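Side-chain contacts in Baccell_00875 (Bacteroides cellulosilyticus DSM 14838, PDB 5NO8), which is a polysaccharide lyase that probably removes L-rhamnose caps from arabinogalactan proteins by cleaving at an adjoining glucuronic acid: residues A[48-53]-A[182-187]; A[68-73]-A[201-206]; A[405-410]-A[461-466]; A[447-452]-A[534-539]. All blocks are in the same frame, centred on the assembly; numbering follows the deposited sequence.

Contact 1 of 4, residues A[48-53]-A[182-187]; sequences DNRSMN and GDFTPH
A cation-pi stack of R50 on F184 ties an Asx turn, built on D48 in the loop between strands 40-45 and 75-81, to the link from strand 175-180 into strand 187-194. The guanidinium lies flat over one face of the phenyl ring, planes 8° apart, with R50 CZ 3.8 Å from the F184 ring centroid. R50 NH2 sits over the ring centre, 3.4 Å from F184 CG, and R50 NH1 reaches toward F184 CB. The carbonyl oxygen of G182 lies over the opposite face of the phenyl. R50 keeps CG beside its backbone N (chi1 -58°) and runs extended to NE, which carries the charged end across to the ring. There NE bonds N160 OD1, and R50 NH1 gives a 2.9 Å bond to a water in the guanidinium plane; that water donates to D48 OD1 and T185 O. D48 OD1 also takes R50 N at 3.0 Å, from above the carboxylate plane, while OD2 pairs with R180. Beside this network P186, behind a cis peptide bond, rests its CD 4.1 Å from D48 CG. If F184 were a serine, the guanidinium would probably lose its flat support and be freer to swing off N160 and the water. The R50 cation is thus stacked on the pi face of F184 and tied to the D48 carboxylate through a water, while R180 joins D48 to F184 O and P186 O.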
loop_
_atom_site.group_PDB
_atom_site.type_symbol
_atom_site.label_atom_id
_atom_site.label_comp_id
_atom_site.label_asym_id
_atom_site.label_seq_id
_atom_site.Cartn_x
_atom_site.Cartn_y
_atom_site.Cartn_z
ATOM N N ASP A 48 19.614 14.174 -15.212
ATOM C CA ASP A 48 19.509 13.635 -13.874
ATOM C C ASP A 48 20.930 13.413 -13.382
ATOM O O ASP A 48 21.611 12.509 -13.880
ATOM C CB ASP A 48 18.754 12.298 -13.892
ATOM C CG ASP A 48 18.610 11.678 -12.515
ATOM O OD1 ASP A 48 19.010 12.311 -11.510
ATOM O OD2 ASP A 48 18.120 10.519 -12.446
ATOM N N ASN A 49 21.369 14.216 -12.408
ATOM C CA ASN A 49 22.733 14.071 -11.833
ATOM C C ASN A 49 22.969 12.741 -11.125
ATOM O O ASN A 49 24.125 12.331 -10.965
ATOM C CB ASN A 49 23.022 15.203 -10.823
ATOM C CG ASN A 49 23.093 16.564 -11.477
ATOM O OD1 ASN A 49 23.396 16.686 -12.662
ATOM N ND2 ASN A 49 22.834 17.595 -10.703
ATOM N N ARG A 50 21.894 12.073 -10.687
ATOM C CA ARG A 50 22.004 10.759 -10.096
ATOM C C ARG A 50 22.038 9.620 -11.120
ATOM O O ARG A 50 22.321 8.490 -10.744
ATOM C CB ARG A 50 20.885 10.547 -9.078
ATOM C CG ARG A 50 20.886 11.585 -7.954
ATOM C CD ARG A 50 19.653 11.486 -7.074
ATOM N NE ARG A 50 19.823 12.274 -5.843
ATOM C CZ ARG A 50 19.668 13.599 -5.749
ATOM N NH1 ARG A 50 19.338 14.330 -6.803
ATOM N NH2 ARG A 50 19.856 14.205 -4.568
ATOM N N SER A 51 21.723 9.911 -12.385
ATOM C CA SER A 51 21.816 8.960 -13.499
ATOM C C SER A 51 21.023 7.665 -13.237
ATOM O O SER A 51 21.467 6.564 -13.538
ATOM C CB SER A 51 23.288 8.640 -13.812
ATOM O OG SER A 51 23.964 9.819 -14.220
ATOM N N MET A 52 19.846 7.816 -12.653
ATOM C CA MET A 52 19.033 6.658 -12.307
ATOM C C MET A 52 18.566 5.903 -13.566
ATOM O O MET A 52 18.218 6.511 -14.576
ATOM C CB MET A 52 17.815 7.154 -11.528
ATOM C CG MET A 52 16.773 6.104 -11.307
ATOM S SD MET A 52 15.597 6.736 -10.140
ATOM C CE MET A 52 14.475 5.366 -10.284
ATOM N N ASN A 53 18.558 4.584 -13.466
ATOM C CA ASN A 53 17.916 3.704 -14.453
ATOM C C ASN A 53 16.516 3.395 -13.940
ATOM O O ASN A 53 16.366 2.872 -12.847
ATOM C CB ASN A 53 18.699 2.408 -14.600
ATOM C CG ASN A 53 18.194 1.539 -15.752
ATOM O OD1 ASN A 53 17.251 1.894 -16.471
ATOM N ND2 ASN A 53 18.851 0.411 -15.950
ATOM N N GLY A 182 13.541 9.073 -2.782
ATOM C CA GLY A 182 13.993 10.248 -2.014
ATOM C C GLY A 182 13.287 11.541 -2.339
ATOM O O GLY A 182 13.635 12.574 -1.795
ATOM N N ASP A 183 12.340 11.502 -3.272
ATOM C CA ASP A 183 11.595 12.658 -3.742
ATOM C C ASP A 183 12.380 13.646 -4.592
ATOM O O ASP A 183 11.843 14.686 -4.943
ATOM C CB ASP A 183 10.875 13.399 -2.597
ATOM C CG ASP A 183 9.731 14.278 -3.096
ATOM O OD1 ASP A 183 8.888 13.771 -3.860
ATOM O OD2 ASP A 183 9.685 15.468 -2.742
ATOM N N PHE A 184 13.615 13.323 -4.974
ATOM C CA PHE A 184 14.409 14.250 -5.778
ATOM C C PHE A 184 13.947 14.150 -7.235
ATOM O O PHE A 184 13.806 13.053 -7.758
ATOM C CB PHE A 184 15.901 13.921 -5.721
ATOM C CG PHE A 184 16.445 13.785 -4.331
ATOM C CD1 PHE A 184 16.562 14.898 -3.510
ATOM C CD2 PHE A 184 16.845 12.537 -3.841
ATOM C CE1 PHE A 184 17.067 14.775 -2.217
ATOM C CE2 PHE A 184 17.347 12.411 -2.554
ATOM C CZ PHE A 184 17.459 13.528 -1.743
ATOM N N THR A 185 13.739 15.298 -7.857
ATOM C CA THR A 185 13.393 15.394 -9.269
ATOM C C THR A 185 14.642 15.090 -10.108
ATOM O O THR A 185 15.758 15.181 -9.592
ATOM C CB THR A 185 12.886 16.798 -9.610
ATOM O OG1 THR A 185 13.881 17.768 -9.269
ATOM C CG2 THR A 185 11.607 17.125 -8.832
ATOM N N PRO A 186 14.487 14.679 -11.370
ATOM C CA PRO A 186 13.201 14.401 -12.008
ATOM C C PRO A 186 12.573 13.068 -11.607
ATOM O O PRO A 186 13.250 12.130 -11.188
ATOM C CB PRO A 186 13.571 14.334 -13.485
ATOM C CG PRO A 186 14.951 13.773 -13.469
ATOM C CD PRO A 186 15.612 14.397 -12.276
ATOM N N HIS A 187 11.259 13.027 -11.774
ATOM C CA HIS A 187 10.485 11.810 -11.688
ATOM C C HIS A 187 10.052 11.398 -13.096
ATOM O O HIS A 187 10.328 12.094 -14.067
ATOM C CB HIS A 187 9.296 12.082 -10.807
ATOM C CG HIS A 187 9.677 12.583 -9.456
ATOM N ND1 HIS A 187 10.343 11.806 -8.542
ATOM C CD2 HIS A 187 9.489 13.792 -8.863
ATOM C CE1 HIS A 187 10.545 12.509 -7.436
ATOM N NE2 HIS A 187 10.046 13.722 -7.610
HETATM O O HOH W 1 18.170 13.726 -9.356
#

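Contact 2 of 4, residues A[68-73]-A[201-206]; sequences DNYGWG and EIWERG
The Y70 ring meets E204 at its edge, where OE2 lies near the ring plane, and W203 CB obliquely; one face carries N69 ND2, 3.4 Å above the ring centre. Ring and carboxylate planes stand 69° apart, so the acid is turned well out of the phenol plane. Y70 OH donates to E204 OE2 over a short 2.5 Å, using the anti lone pair, the one facing away from OE1. OE1 in turn pairs with K209, which probably helps to keep the carboxylate charged. E204 is bent at chi2 (-64°), a fold that brings CG alongside the phenol, 3.5 Å from Y70 CE2, as well as OE2 onto the hydroxyl. W203 ends strand 199-203, which lies antiparallel to strand 217-221 and parallel to strand 664-665 in a mixed sheet; the chain then turns at E204 with positive phi, and D666 takes the backbone N-H groups of E204 and R205. On the other side Y70 closes a 3-10 segment in the loop leading to strand 75-81, and Y145 meets its ring edge-to-face. Y70 CE1 packs 3.9 Å from W203 CB, while the indole leads away from the contact and its NE1 bonds Y76 OH.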
loop_
_atom_site.group_PDB
_atom_site.type_symbol
_atom_site.label_atom_id
_atom_site.label_comp_id
_atom_site.label_asym_id
_atom_site.label_seq_id
_atom_site.Cartn_x
_atom_site.Cartn_y
_atom_site.Cartn_z
ATOM N N ASP A 68 16.400 -11.707 -19.815
ATOM C CA ASP A 68 15.996 -10.816 -20.889
ATOM C C ASP A 68 14.560 -10.985 -21.420
ATOM O O ASP A 68 14.090 -10.145 -22.149
ATOM C CB ASP A 68 17.041 -10.815 -22.009
ATOM C CG ASP A 68 17.015 -12.077 -22.868
ATOM O OD1 ASP A 68 16.136 -12.974 -22.707
ATOM O OD2 ASP A 68 17.909 -12.152 -23.743
ATOM N N ASN A 69 13.852 -12.029 -21.014
ATOM C CA ASN A 69 12.431 -12.165 -21.379
ATOM C C ASN A 69 11.533 -11.093 -20.744
ATOM O O ASN A 69 10.432 -10.842 -21.273
ATOM C CB ASN A 69 11.914 -13.538 -21.004
ATOM C CG ASN A 69 11.821 -13.723 -19.518
ATOM O OD1 ASN A 69 12.839 -13.883 -18.859
ATOM N ND2 ASN A 69 10.596 -13.648 -18.970
ATOM N N TYR A 70 12.021 -10.471 -19.653
ATOM C CA TYR A 70 11.301 -9.413 -18.924
ATOM C C TYR A 70 11.624 -7.987 -19.343
ATOM O O TYR A 70 11.175 -7.019 -18.706
ATOM C CB TYR A 70 11.563 -9.545 -17.420
ATOM C CG TYR A 70 10.904 -10.730 -16.785
ATOM C CD1 TYR A 70 9.508 -10.862 -16.814
ATOM C CD2 TYR A 70 11.631 -11.682 -16.103
ATOM C CE1 TYR A 70 8.882 -11.936 -16.220
ATOM C CE2 TYR A 70 11.004 -12.773 -15.491
ATOM C CZ TYR A 70 9.628 -12.873 -15.545
ATOM O OH TYR A 70 9.001 -13.906 -14.938
ATOM N N GLY A 71 12.381 -7.829 -20.420
ATOM C CA GLY A 71 12.686 -6.505 -20.937
ATOM C C GLY A 71 11.448 -5.664 -21.226
ATOM O O GLY A 71 10.442 -6.169 -21.706
ATOM N N TRP A 72 11.551 -4.378 -20.939
ATOM C CA TRP A 72 10.486 -3.409 -21.225
ATOM C C TRP A 72 10.075 -3.497 -22.679
ATOM O O TRP A 72 10.917 -3.377 -23.607
ATOM C CB TRP A 72 10.982 -1.994 -20.922
ATOM C CG TRP A 72 10.017 -0.927 -21.223
ATOM C CD1 TRP A 72 9.572 -0.554 -22.455
ATOM C CD2 TRP A 72 9.396 -0.051 -20.297
ATOM N NE1 TRP A 72 8.703 0.490 -22.356
ATOM C CE2 TRP A 72 8.594 0.835 -21.038
ATOM C CE3 TRP A 72 9.453 0.095 -18.908
ATOM C CZ2 TRP A 72 7.803 1.807 -20.435
ATOM C CZ3 TRP A 72 8.686 1.089 -18.316
ATOM C CH2 TRP A 72 7.870 1.917 -19.071
ATOM N N GLY A 73 8.785 -3.697 -22.923
ATOM C CA GLY A 73 8.303 -3.752 -24.296
ATOM C C GLY A 73 8.097 -5.147 -24.837
ATOM O O GLY A 73 7.434 -5.316 -25.879
ATOM N N GLU A 201 -0.117 -7.090 -13.563
ATOM C CA GLU A 201 0.324 -8.305 -12.930
ATOM C C GLU A 201 1.701 -8.106 -12.370
ATOM O O GLU A 201 2.432 -7.212 -12.787
ATOM C CB GLU A 201 0.388 -9.436 -13.939
ATOM C CG GLU A 201 -0.969 -9.903 -14.393
ATOM C CD GLU A 201 -0.868 -10.900 -15.529
ATOM O OE1 GLU A 201 -0.604 -12.081 -15.232
ATOM O OE2 GLU A 201 -1.016 -10.488 -16.710
ATOM N N ILE A 202 2.049 -8.979 -11.440
ATOM C CA ILE A 202 3.362 -8.980 -10.825
ATOM C C ILE A 202 3.975 -10.342 -11.109
ATOM O O ILE A 202 3.332 -11.388 -10.912
ATOM C CB ILE A 202 3.293 -8.732 -9.291
ATOM C CG1 ILE A 202 2.793 -7.333 -8.968
ATOM C CG2 ILE A 202 4.652 -8.954 -8.612
ATOM C CD1 ILE A 202 3.691 -6.206 -9.382
ATOM N N TRP A 203 5.235 -10.322 -11.536
ATOM C CA TRP A 203 6.004 -11.537 -11.771
ATOM C C TRP A 203 7.260 -11.547 -10.899
ATOM O O TRP A 203 7.736 -10.489 -10.499
ATOM C CB TRP A 203 6.395 -11.666 -13.261
ATOM C CG TRP A 203 5.242 -11.786 -14.158
ATOM C CD1 TRP A 203 4.624 -10.785 -14.834
ATOM C CD2 TRP A 203 4.532 -12.968 -14.453
ATOM N NE1 TRP A 203 3.577 -11.285 -15.563
ATOM C CE2 TRP A 203 3.484 -12.621 -15.333
ATOM C CE3 TRP A 203 4.684 -14.303 -14.073
ATOM C CZ2 TRP A 203 2.591 -13.567 -15.847
ATOM C CZ3 TRP A 203 3.791 -15.224 -14.538
ATOM C CH2 TRP A 203 2.758 -14.859 -15.434
ATOM N N GLU A 204 7.755 -12.756 -10.617
ATOM C CA GLU A 204 9.029 -12.995 -9.894
ATOM C C GLU A 204 9.025 -12.552 -8.417
ATOM O O GLU A 204 9.893 -11.796 -7.938
ATOM C CB GLU A 204 10.207 -12.395 -10.646
ATOM C CG GLU A 204 10.359 -12.894 -12.072
ATOM C CD GLU A 204 10.668 -14.384 -12.136
ATOM O OE1 GLU A 204 11.276 -14.906 -11.181
ATOM O OE2 GLU A 204 10.290 -15.051 -13.117
ATOM N N ARG A 205 8.038 -13.046 -7.698
ATOM C CA ARG A 205 8.060 -12.974 -6.243
ATOM C C ARG A 205 8.332 -14.361 -5.659
ATOM O O ARG A 205 8.003 -15.388 -6.270
ATOM C CB ARG A 205 6.746 -12.424 -5.715
ATOM C CG ARG A 205 6.401 -11.041 -6.255
ATOM C CD ARG A 205 7.464 -9.981 -5.965
ATOM N NE ARG A 205 7.823 -9.805 -4.542
ATOM C CZ ARG A 205 7.198 -9.013 -3.659
ATOM N NH1 ARG A 205 6.123 -8.298 -4.002
ATOM N NH2 ARG A 205 7.631 -8.955 -2.388
ATOM N N GLY A 206 8.890 -14.380 -4.456
ATOM C CA GLY A 206 9.185 -15.649 -3.768
ATOM C C GLY A 206 10.217 -15.489 -2.684
ATOM O O GLY A 206 11.032 -14.563 -2.717
#

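Contact 3 of 4, residues A[405-410]-A[461-466]; sequences QYLLTK and MYKVTG
Y406 and V464 meet where the last turns of helices 396-409 and 448-465 run side by side. Y406 points CG anti to its backbone N (chi1 175°), which sends the ring toward the second helix. Its CE2 comes 3.8 Å from V464 CG1, and CD2 lies 3.9 Å from V464 CG2, so both methyls of the valine bear on one side of the phenol. V464 also has CG1 anti to N, with CG2 beside N, turning both branches toward the CD2-CE2 side of the ring. Beyond the apolar patch Y406 OH lies 2.5 Å from a water oxygen that donates to V464 O at 2.8 Å, bridging phenol and helix end. L407 stands next to Y406 with CG beside its backbone N, CD1 extended and the CD2 branch resting on the other backbone, 3.9 Å from K463 O. K463 crosses the leucine at about a right angle: its CB lies 4.1 Å from L407 CD2, and a bend at chi3 (82°) carries CE near CD1. At the helix ends K410 and G466 take positive phi, each the first residue to leave its helix. K410 folds back so that NZ donates to L407 O, 3.0 Å, while T465 OG1 and T465 N both reach M461 O, from opposite faces of its plane. The segment axes run nearly parallel, 27° apart and 10.2 Å at closest approach. Two parallel neighbours separated in sequence by the intervening helix 412-429 are consistent with an alpha/alpha-toroid domain of the kind found in several polysaccharide lyase families.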
loop_
_atom_site.group_PDB
_atom_site.type_symbol
_atom_site.label_atom_id
_atom_site.label_comp_id
_atom_site.label_asym_id
_atom_site.label_seq_id
_atom_site.Cartn_x
_atom_site.Cartn_y
_atom_site.Cartn_z
ATOM N N GLN A 405 -12.230 1.319 22.034
ATOM C CA GLN A 405 -13.680 1.178 21.895
ATOM C C GLN A 405 -14.366 1.167 23.291
ATOM O O GLN A 405 -15.438 1.739 23.468
ATOM C CB GLN A 405 -14.058 -0.074 21.112
ATOM C CG GLN A 405 -15.546 -0.159 20.757
ATOM C CD GLN A 405 -16.043 0.833 19.708
ATOM O OE1 GLN A 405 -15.368 1.780 19.306
ATOM N NE2 GLN A 405 -17.282 0.628 19.288
ATOM N N TYR A 406 -13.730 0.566 24.277
ATOM C CA TYR A 406 -14.209 0.662 25.648
ATOM C C TYR A 406 -14.276 2.102 26.123
ATOM O O TYR A 406 -15.266 2.522 26.756
ATOM C CB TYR A 406 -13.340 -0.190 26.597
ATOM C CG TYR A 406 -13.804 0.045 28.009
ATOM C CD1 TYR A 406 -14.912 -0.629 28.504
ATOM C CD2 TYR A 406 -13.212 1.019 28.791
ATOM C CE1 TYR A 406 -15.401 -0.359 29.787
ATOM C CE2 TYR A 406 -13.679 1.293 30.074
ATOM C CZ TYR A 406 -14.770 0.597 30.565
ATOM O OH TYR A 406 -15.250 0.875 31.831
ATOM N N LEU A 407 -13.256 2.895 25.832
ATOM C CA LEU A 407 -13.232 4.275 26.307
ATOM C C LEU A 407 -14.390 5.102 25.722
ATOM O O LEU A 407 -14.848 6.061 26.360
ATOM C CB LEU A 407 -11.884 4.942 26.030
ATOM C CG LEU A 407 -10.697 4.345 26.794
ATOM C CD1 LEU A 407 -9.409 4.985 26.292
ATOM C CD2 LEU A 407 -10.876 4.547 28.290
ATOM N N LEU A 408 -14.876 4.707 24.538
ATOM C CA LEU A 408 -16.001 5.365 23.893
ATOM C C LEU A 408 -17.335 4.862 24.380
ATOM O O LEU A 408 -18.253 5.658 24.621
ATOM C CB LEU A 408 -15.899 5.184 22.364
ATOM C CG LEU A 408 -14.762 5.968 21.739
ATOM C CD1 LEU A 408 -14.511 5.472 20.327
ATOM C CD2 LEU A 408 -15.085 7.460 21.704
ATOM N N THR A 409 -17.447 3.552 24.527
ATOM C CA THR A 409 -18.718 2.877 24.732
ATOM C C THR A 409 -18.994 2.452 26.156
ATOM O O THR A 409 -20.155 2.220 26.499
ATOM C CB THR A 409 -18.829 1.603 23.871
ATOM O OG1 THR A 409 -17.872 0.631 24.329
ATOM C CG2 THR A 409 -18.626 1.931 22.430
ATOM N N LYS A 410 -17.935 2.292 26.953
ATOM C CA LYS A 410 -17.982 1.823 28.356
ATOM C C LYS A 410 -18.566 0.423 28.538
ATOM O O LYS A 410 -19.053 0.083 29.613
ATOM C CB LYS A 410 -18.687 2.828 29.285
ATOM C CG LYS A 410 -18.378 4.297 29.041
ATOM C CD LYS A 410 -16.948 4.675 29.336
ATOM C CE LYS A 410 -16.721 6.154 29.017
ATOM N NZ LYS A 410 -15.306 6.581 29.260
ATOM N N MET A 461 -4.662 0.486 29.309
ATOM C CA MET A 461 -5.320 -0.191 30.437
ATOM C C MET A 461 -5.356 0.639 31.727
ATOM O O MET A 461 -6.278 0.463 32.533
ATOM C CB MET A 461 -4.724 -1.565 30.705
ATOM C CG MET A 461 -5.044 -2.636 29.676
ATOM S SD MET A 461 -6.785 -2.999 29.526
ATOM C CE MET A 461 -7.213 -3.800 31.094
ATOM N N TYR A 462 -4.410 1.555 31.919
ATOM C CA TYR A 462 -4.526 2.541 32.998
ATOM C C TYR A 462 -5.762 3.405 32.812
ATOM O O TYR A 462 -6.504 3.641 33.763
ATOM C CB TYR A 462 -3.282 3.427 33.075
ATOM C CG TYR A 462 -3.395 4.652 33.965
ATOM C CD1 TYR A 462 -3.609 4.534 35.351
ATOM C CD2 TYR A 462 -3.241 5.922 33.433
ATOM C CE1 TYR A 462 -3.674 5.662 36.158
ATOM C CE2 TYR A 462 -3.310 7.050 34.225
ATOM C CZ TYR A 462 -3.518 6.920 35.586
ATOM O OH TYR A 462 -3.587 8.085 36.321
ATOM N N LYS A 463 -5.996 3.848 31.575
ATOM C CA LYS A 463 -7.180 4.671 31.263
ATOM C C LYS A 463 -8.482 3.903 31.509
ATOM O O LYS A 463 -9.465 4.506 31.879
ATOM C CB LYS A 463 -7.126 5.209 29.820
ATOM C CG LYS A 463 -5.896 6.054 29.504
ATOM C CD LYS A 463 -5.882 6.540 28.060
ATOM C CE LYS A 463 -6.725 7.782 27.866
ATOM N NZ LYS A 463 -6.685 8.243 26.456
ATOM N N VAL A 464 -8.481 2.592 31.316
ATOM C CA VAL A 464 -9.659 1.752 31.557
ATOM C C VAL A 464 -9.934 1.597 33.053
ATOM O O VAL A 464 -11.084 1.677 33.487
ATOM C CB VAL A 464 -9.479 0.348 30.935
ATOM C CG1 VAL A 464 -10.616 -0.607 31.295
ATOM C CG2 VAL A 464 -9.354 0.462 29.408
ATOM N N THR A 465 -8.871 1.361 33.824
ATOM C CA THR A 465 -8.991 0.863 35.195
ATOM C C THR A 465 -8.654 1.860 36.288
ATOM O O THR A 465 -9.034 1.623 37.422
ATOM C CB THR A 465 -8.061 -0.345 35.418
ATOM O OG1 THR A 465 -6.702 0.050 35.190
ATOM C CG2 THR A 465 -8.426 -1.487 34.512
ATOM N N GLY A 466 -7.921 2.931 35.973
ATOM C CA GLY A 466 -7.328 3.811 36.990
ATOM C C GLY A 466 -6.207 3.165 37.823
ATOM O O GLY A 466 -5.708 3.789 38.761
HETATM O O HOH W 2 -13.833 1.311 33.865
#

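Contact 4 of 4, residues A[447-452]-A[534-539]; sequences RGYNYM and PAHEVN
R447 carries CG anti to its backbone N (chi1 169°) and stays extended as far as NE, while E537, CG beside its own N, is extended beyond CG; the two chains cross at about a right angle and bring their flat ends together edge to edge. Guanidinium and carboxylate are 7° from coplanar. The grip is side-on and bidentate: R447 NE gives a 2.9 Å bond to E537 OE2 and R447 NH1 a 3.0 Å bond to E537 OE1, both on syn lone pairs. R447 NH1 also pairs with E394, so one cation serves two acids. Y449 CB lies over one guanidinium face, and Y449 CE2 passes 3.5 Å from E537 OE2. The phenol oxygen, Y449 OH, sits 3.3 Å from H536 CB and receives a water that also accepts from E537 N. A methionine in place of R447 would probably leave the carboxylates of E537 and E394 without their shared counter-charge and E537 free to turn. A glycerol lies about 4 Å from E537. R447 lies near the N-terminal end of helix 448-465, whose Y451 and M452 pack on helix 469-485; F489 meets Y449 and H536 edge-to-face, and the 534-539 loop joins helices 509-529 and 542-559.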
loop_
_atom_site.group_PDB
_atom_site.type_symbol
_atom_site.label_atom_id
_atom_site.label_comp_id
_atom_site.label_asym_id
_atom_site.label_seq_id
_atom_site.Cartn_x
_atom_site.Cartn_y
_atom_site.Cartn_z
ATOM N N ARG A 447 11.908 -9.557 20.093
ATOM C CA ARG A 447 11.842 -8.612 18.970
ATOM C C ARG A 447 11.377 -7.240 19.451
ATOM O O ARG A 447 10.361 -7.134 20.126
ATOM C CB ARG A 447 10.862 -9.205 17.954
ATOM C CG ARG A 447 10.393 -8.330 16.812
ATOM C CD ARG A 447 9.235 -9.042 16.141
ATOM N NE ARG A 447 8.767 -8.440 14.899
ATOM C CZ ARG A 447 7.476 -8.324 14.535
ATOM N NH1 ARG A 447 7.181 -7.805 13.347
ATOM N NH2 ARG A 447 6.472 -8.712 15.348
ATOM N N GLY A 448 12.094 -6.187 19.070
ATOM C CA GLY A 448 11.897 -4.853 19.651
ATOM C C GLY A 448 10.519 -4.259 19.416
ATOM O O GLY A 448 9.999 -3.532 20.260
ATOM N N TYR A 449 9.946 -4.569 18.259
ATOM C CA TYR A 449 8.604 -4.097 17.881
ATOM C C TYR A 449 7.584 -4.478 18.943
ATOM O O TYR A 449 6.708 -3.674 19.287
ATOM C CB TYR A 449 8.170 -4.711 16.534
ATOM C CG TYR A 449 8.894 -4.177 15.304
ATOM C CD1 TYR A 449 8.628 -2.899 14.826
ATOM C CD2 TYR A 449 9.807 -4.971 14.584
ATOM C CE1 TYR A 449 9.261 -2.396 13.698
ATOM C CE2 TYR A 449 10.437 -4.480 13.427
ATOM C CZ TYR A 449 10.159 -3.185 12.997
ATOM O OH TYR A 449 10.758 -2.646 11.883
ATOM N N ASN A 450 7.711 -5.686 19.484
ATOM C CA ASN A 450 6.680 -6.248 20.339
ATOM C C ASN A 450 6.533 -5.466 21.636
ATOM O O ASN A 450 5.430 -5.410 22.188
ATOM C CB ASN A 450 6.956 -7.722 20.653
ATOM C CG ASN A 450 6.965 -8.601 19.418
ATOM O OD1 ASN A 450 6.537 -8.190 18.329
ATOM N ND2 ASN A 450 7.429 -9.837 19.586
ATOM N N TYR A 451 7.614 -4.841 22.101
ATOM C CA TYR A 451 7.611 -4.107 23.376
ATOM C C TYR A 451 6.765 -2.838 23.336
ATOM O O TYR A 451 6.164 -2.451 24.347
ATOM C CB TYR A 451 9.030 -3.699 23.762
ATOM C CG TYR A 451 9.910 -4.857 24.178
ATOM C CD1 TYR A 451 10.374 -5.778 23.234
ATOM C CD2 TYR A 451 10.282 -5.032 25.521
ATOM C CE1 TYR A 451 11.174 -6.842 23.605
ATOM C CE2 TYR A 451 11.096 -6.093 25.907
ATOM C CZ TYR A 451 11.540 -6.996 24.947
ATOM O OH TYR A 451 12.336 -8.060 25.301
ATOM N N MET A 452 6.776 -2.150 22.194
ATOM C CA MET A 452 6.014 -0.902 22.043
ATOM C C MET A 452 4.529 -1.157 22.159
ATOM O O MET A 452 3.806 -0.351 22.730
ATOM C CB MET A 452 6.274 -0.251 20.694
ATOM C CG MET A 452 7.722 0.119 20.421
ATOM S SD MET A 452 8.506 1.021 21.790
ATOM C CE MET A 452 9.213 -0.308 22.743
ATOM N N PRO A 534 18.285 2.739 8.906
ATOM C CA PRO A 534 18.774 1.365 8.997
ATOM C C PRO A 534 17.760 0.336 8.475
ATOM O O PRO A 534 16.536 0.582 8.502
ATOM C CB PRO A 534 19.021 1.149 10.507
ATOM C CG PRO A 534 18.622 2.395 11.203
ATOM C CD PRO A 534 17.931 3.294 10.228
ATOM N N ALA A 535 18.265 -0.802 8.006
ATOM C CA ALA A 535 17.397 -1.873 7.545
ATOM C C ALA A 535 16.752 -2.519 8.768
ATOM O O ALA A 535 17.377 -2.619 9.826
ATOM C CB ALA A 535 18.179 -2.905 6.742
ATOM N N HIS A 536 15.494 -2.925 8.629
ATOM C CA HIS A 536 14.813 -3.704 9.665
ATOM C C HIS A 536 14.365 -5.008 9.013
ATOM O O HIS A 536 15.196 -5.723 8.457
ATOM C CB HIS A 536 13.680 -2.882 10.310
ATOM C CG HIS A 536 14.169 -1.759 11.170
ATOM N ND1 HIS A 536 14.761 -0.626 10.654
ATOM C CD2 HIS A 536 14.168 -1.603 12.517
ATOM C CE1 HIS A 536 15.105 0.178 11.645
ATOM N NE2 HIS A 536 14.747 -0.388 12.783
ATOM N N GLU A 537 13.074 -5.333 9.053
ATOM C CA GLU A 537 12.594 -6.598 8.517
ATOM C C GLU A 537 12.453 -6.514 6.985
ATOM O O GLU A 537 12.425 -7.532 6.289
ATOM C CB GLU A 537 11.309 -6.998 9.257
ATOM C CG GLU A 537 11.636 -7.296 10.732
ATOM C CD GLU A 537 10.440 -7.548 11.641
ATOM O OE1 GLU A 537 9.283 -7.342 11.206
ATOM O OE2 GLU A 537 10.681 -7.935 12.816
ATOM N N VAL A 538 12.387 -5.286 6.475
ATOM C CA VAL A 538 12.557 -4.984 5.053
ATOM C C VAL A 538 13.665 -3.936 5.029
ATOM O O VAL A 538 13.841 -3.213 6.008
ATOM C CB VAL A 538 11.240 -4.436 4.449
ATOM C CG1 VAL A 538 11.325 -4.282 2.934
ATOM C CG2 VAL A 538 10.059 -5.334 4.822
ATOM N N ASN A 539 14.420 -3.849 3.933
ATOM C CA ASN A 539 15.610 -2.975 3.892
ATOM C C ASN A 539 15.274 -1.499 3.910
ATOM O O ASN A 539 16.016 -0.692 4.460
ATOM C CB ASN A 539 16.491 -3.256 2.659
ATOM C CG ASN A 539 17.056 -4.667 2.627
ATOM O OD1 ASN A 539 17.338 -5.211 1.531
ATOM N ND2 ASN A 539 17.204 -5.285 3.796
HETATM O O HOH W 3 10.622 -3.312 8.666
#

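How the contacts relate
Contacts 1 and 2 belong to the strand-rich N-terminal part, contacts 3 and 4 to the helical C-terminal part. Contacts 1 and 2 alternate along the chain, their centres 23 Å apart and their nearest atoms about 8 Å. Contacts 3 and 4 share helix 448-465, one at its end and the other near its start, with centres 29 Å apart. Contact 4 lies toward the strand-rich part, its 534-539 loop touching Q213: its nearest atoms are about 8 Å from contact 2 and 12 Å from contact 1, and it has glycerol beside it, which may mark a pocket. Contact 3 is remote, about 50 Å centre to centre from contact 2 and across the chain's centre from both N-terminal contacts.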